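Side-chain contact in tRNA delta(2)-isopentenylpyrophosphate transferase (PDB 3D3Q), which probably transfers a dimethylallyl group from dimethylallyl diphosphate to the adenine at position 37 of tRNAs that read codons beginning with uridine: residues A[67-72]-A[82-87]. Sequence-based numbering, arbitrary orientation.
Sequences IDILPP and KKRAEK
Arg-84 reaches out from helix 78-94 and brings its guanidinium up to the methyl ends of Ile-69 and Leu-70, two neighbouring residues of the loop that follows strand 64-65. Both parts belong to the P-loop NTPase-like alpha/beta core of the IPP transferase family: strand 64-65 is the outermost strand at one end of the parallel sheet, and helix 78-94 leads back to the inner strand 98-102. Loop and helix backbones stay well apart, with Ile-69 CA and Arg-84 CA 10.8 Å from each other, and the gap is bridged by side chains, chiefly the long arginine. Arg-84 has CG anti to its carbonyl carbon (chi1 -57°) and then runs extended from CG to NE, which carries the guanidinium off the helix as far as the loop. Ile-69 points its CG1 branch the other way, towards the helix, so that the two side chains run antiparallel and overlap near their ends. Ile-69 CD1 thereby lies alongside the outer part of the arginine, 4.1 Å from Arg-84 CD and 4.0 Å from Arg-84 NH1. The Leu-70 side chain, slanted across the arginine, meets the guanidinium at NH2 through CD2. Both methyls approach the guanidinium plane obliquely, and the contacts are van der Waals in kind. The charge is met on the helix itself, where Arg-84 NE forms a salt bridge with Glu-80 OE1, one turn earlier; this pairing probably helps to set the rotation of the guanidinium. Backbone hydrogen bonds join Ile-69 and Leu-70 to Val-43. The contact is small, burying 112 Å² at the protein surface away from the residues thought to bind ATP, substrate and tRNA, and on the leucine side it comes down to Leu-70 CD2 lying 3.9 Å from Arg-84 NH2.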
ATOM      1  N   ILE A  67       7.549   6.022 -13.720  1.00 50.85           N
ATOM      2  CA  ILE A  67       8.870   6.068 -13.081  1.00 49.39           C
ATOM      3  C   ILE A  67       9.803   7.014 -13.847  1.00 48.87           C
ATOM      4  O   ILE A  67      10.051   6.816 -15.037  1.00 49.58           O
ATOM      5  CB  ILE A  67       9.501   4.647 -13.001  1.00 48.43           C
ATOM      6  CG1 ILE A  67       8.558   3.707 -12.253  1.00 47.01           C
ATOM      7  CG2 ILE A  67      10.845   4.706 -12.284  1.00 47.68           C
ATOM      8  CD1 ILE A  67       8.986   2.293 -12.255  1.00 46.08           C
ATOM      9  N   ASP A  68      10.308   8.041 -13.160  1.00 47.81           N
ATOM     10  CA  ASP A  68      11.187   9.041 -13.772  1.00 47.06           C
ATOM     11  C   ASP A  68      10.455   9.781 -14.885  1.00 46.44           C
ATOM     12  O   ASP A  68      10.972   9.920 -15.999  1.00 46.29           O
ATOM     13  CB  ASP A  68      12.444   8.399 -14.366  1.00 48.04           C
ATOM     14  CG  ASP A  68      13.391   7.875 -13.309  1.00 49.01           C
ATOM     15  OD1 ASP A  68      13.690   8.622 -12.350  1.00 51.42           O
ATOM     16  OD2 ASP A  68      13.855   6.726 -13.443  1.00 48.86           O
ATOM     17  N   ILE A  69       9.247  10.246 -14.590  1.00 44.44           N
ATOM     18  CA  ILE A  69       8.459  10.964 -15.575  1.00 42.98           C
ATOM     19  C   ILE A  69       8.396  12.464 -15.290  1.00 42.60           C
ATOM     20  O   ILE A  69       7.835  13.224 -16.074  1.00 42.00           O
ATOM     21  CB  ILE A  69       7.026  10.421 -15.632  1.00 43.70           C
ATOM     22  CG1 ILE A  69       6.372  10.515 -14.251  1.00 43.50           C
ATOM     23  CG2 ILE A  69       7.034   8.997 -16.140  1.00 44.67           C
ATOM     24  CD1 ILE A  69       4.904  10.151 -14.241  1.00 42.90           C
ATOM     25  N   LEU A  70       8.987  12.892 -14.177  1.00 42.59           N
ATOM     26  CA  LEU A  70       8.984  14.308 -13.809  1.00 40.82           C
ATOM     27  C   LEU A  70      10.268  14.705 -13.088  1.00 41.05           C
ATOM     28  O   LEU A  70      10.973  13.860 -12.562  1.00 41.88           O
ATOM     29  CB  LEU A  70       7.788  14.592 -12.893  1.00 39.27           C
ATOM     30  CG  LEU A  70       6.402  14.234 -13.401  1.00 36.21           C
ATOM     31  CD1 LEU A  70       5.454  14.173 -12.239  1.00 36.04           C
ATOM     32  CD2 LEU A  70       5.961  15.249 -14.421  1.00 34.44           C
ATOM     33  N   PRO A  71      10.606  16.004 -13.083  1.00 43.24           N
ATOM     34  CA  PRO A  71      11.809  16.483 -12.399  1.00 41.06           C
ATOM     35  C   PRO A  71      11.401  16.715 -10.943  1.00 42.77           C
ATOM     36  O   PRO A  71      10.219  16.815 -10.643  1.00 42.17           O
ATOM     37  CB  PRO A  71      12.121  17.781 -13.121  1.00 42.02           C
ATOM     38  CG  PRO A  71      10.755  18.312 -13.387  1.00 41.82           C
ATOM     39  CD  PRO A  71      10.026  17.077 -13.902  1.00 42.37           C
ATOM     40  N   PRO A  72      12.371  16.817 -10.024  1.00 46.11           N
ATOM     41  CA  PRO A  72      12.089  17.024  -8.598  1.00 45.97           C
ATOM     42  C   PRO A  72      11.144  18.176  -8.256  1.00 48.27           C
ATOM     43  O   PRO A  72      10.262  18.036  -7.396  1.00 49.06           O
ATOM     44  CB  PRO A  72      13.474  17.203  -7.997  1.00 45.64           C
ATOM     45  CG  PRO A  72      14.307  16.295  -8.857  1.00 45.86           C
ATOM     46  CD  PRO A  72      13.816  16.646 -10.246  1.00 45.76           C
ATOM     47  N   LYS A  82      -4.082   9.279 -10.986  1.00 37.42           N
ATOM     48  CA  LYS A  82      -5.297   8.663 -11.525  1.00 38.62           C
ATOM     49  C   LYS A  82      -5.482   8.955 -13.016  1.00 38.47           C
ATOM     50  O   LYS A  82      -5.802   8.063 -13.803  1.00 36.19           O
ATOM     51  CB  LYS A  82      -6.527   9.156 -10.748  1.00 39.34           C
ATOM     52  CG  LYS A  82      -7.836   8.536 -11.192  1.00 38.40           C
ATOM     53  CD  LYS A  82      -9.009   9.143 -10.457  1.00 39.39           C
ATOM     54  CE  LYS A  82     -10.316   8.622 -11.039  1.00 41.17           C
ATOM     55  NZ  LYS A  82     -11.483   8.786 -10.116  1.00 42.70           N
ATOM     56  N   LYS A  83      -5.277  10.212 -13.393  1.00 39.75           N
ATOM     57  CA  LYS A  83      -5.422  10.616 -14.782  1.00 40.53           C
ATOM     58  C   LYS A  83      -4.484   9.816 -15.673  1.00 40.76           C
ATOM     59  O   LYS A  83      -4.915   9.253 -16.687  1.00 41.80           O
ATOM     60  CB  LYS A  83      -5.134  12.112 -14.936  1.00 40.74           C
ATOM     61  CG  LYS A  83      -5.243  12.593 -16.363  1.00 42.46           C
ATOM     62  CD  LYS A  83      -5.041  14.091 -16.493  1.00 45.99           C
ATOM     63  CE  LYS A  83      -5.383  14.542 -17.916  1.00 48.24           C
ATOM     64  NZ  LYS A  83      -5.261  16.017 -18.120  1.00 50.23           N
ATOM     65  N   ARG A  84      -3.204   9.767 -15.286  1.00 40.35           N
ATOM     66  CA  ARG A  84      -2.159   9.035 -16.040  1.00 39.35           C
ATOM     67  C   ARG A  84      -2.317   7.514 -15.970  1.00 37.92           C
ATOM     68  O   ARG A  84      -2.121   6.822 -16.964  1.00 36.85           O
ATOM     69  CB  ARG A  84      -0.754   9.398 -15.533  1.00 36.67           C
ATOM     70  CG  ARG A  84      -0.429  10.863 -15.589  1.00 36.15           C
ATOM     71  CD  ARG A  84       1.057  11.108 -15.373  1.00 38.44           C
ATOM     72  NE  ARG A  84       1.339  12.539 -15.270  1.00 40.06           N
ATOM     73  CZ  ARG A  84       2.280  13.179 -15.957  1.00 40.78           C
ATOM     74  NH1 ARG A  84       3.055  12.519 -16.813  1.00 40.28           N
ATOM     75  NH2 ARG A  84       2.431  14.489 -15.793  1.00 41.15           N
ATOM     76  N   ALA A  85      -2.663   7.009 -14.790  1.00 37.30           N
ATOM     77  CA  ALA A  85      -2.850   5.587 -14.616  1.00 38.07           C
ATOM     78  C   ALA A  85      -4.043   5.063 -15.429  1.00 38.96           C
ATOM     79  O   ALA A  85      -3.937   4.017 -16.057  1.00 38.84           O
ATOM     80  CB  ALA A  85      -3.015   5.255 -13.138  1.00 37.62           C
ATOM     81  N   GLU A  86      -5.168   5.782 -15.436  1.00 40.01           N
ATOM     82  CA  GLU A  86      -6.343   5.331 -16.191  1.00 40.70           C
ATOM     83  C   GLU A  86      -6.034   5.187 -17.669  1.00 39.19           C
ATOM     84  O   GLU A  86      -6.520   4.269 -18.318  1.00 37.95           O
ATOM     85  CB  GLU A  86      -7.529   6.299 -16.030  1.00 43.09           C
ATOM     86  CG  GLU A  86      -8.032   6.480 -14.602  1.00 48.93           C
ATOM     87  CD  GLU A  86      -9.265   7.378 -14.495  1.00 52.55           C
ATOM     88  OE1 GLU A  86     -10.363   6.939 -14.905  1.00 56.38           O
ATOM     89  OE2 GLU A  86      -9.142   8.532 -14.011  1.00 54.39           O
ATOM     90  N   LYS A  87      -5.228   6.093 -18.207  1.00 38.58           N
ATOM     91  CA  LYS A  87      -4.891   6.015 -19.615  1.00 38.74           C
ATOM     92  C   LYS A  87      -4.039   4.771 -19.873  1.00 37.94           C
ATOM     93  O   LYS A  87      -4.333   4.003 -20.782  1.00 37.92           O
ATOM     94  CB  LYS A  87      -4.155   7.285 -20.059  1.00 40.10           C
ATOM     95  CG  LYS A  87      -4.986   8.564 -19.921  1.00 40.60           C
ATOM     96  CD  LYS A  87      -4.125   9.816 -20.091  1.00 42.69           C
ATOM     97  CE  LYS A  87      -4.929  11.111 -19.860  1.00 42.87           C
ATOM     98  NZ  LYS A  87      -4.078  12.349 -19.775  1.00 39.82           N
TER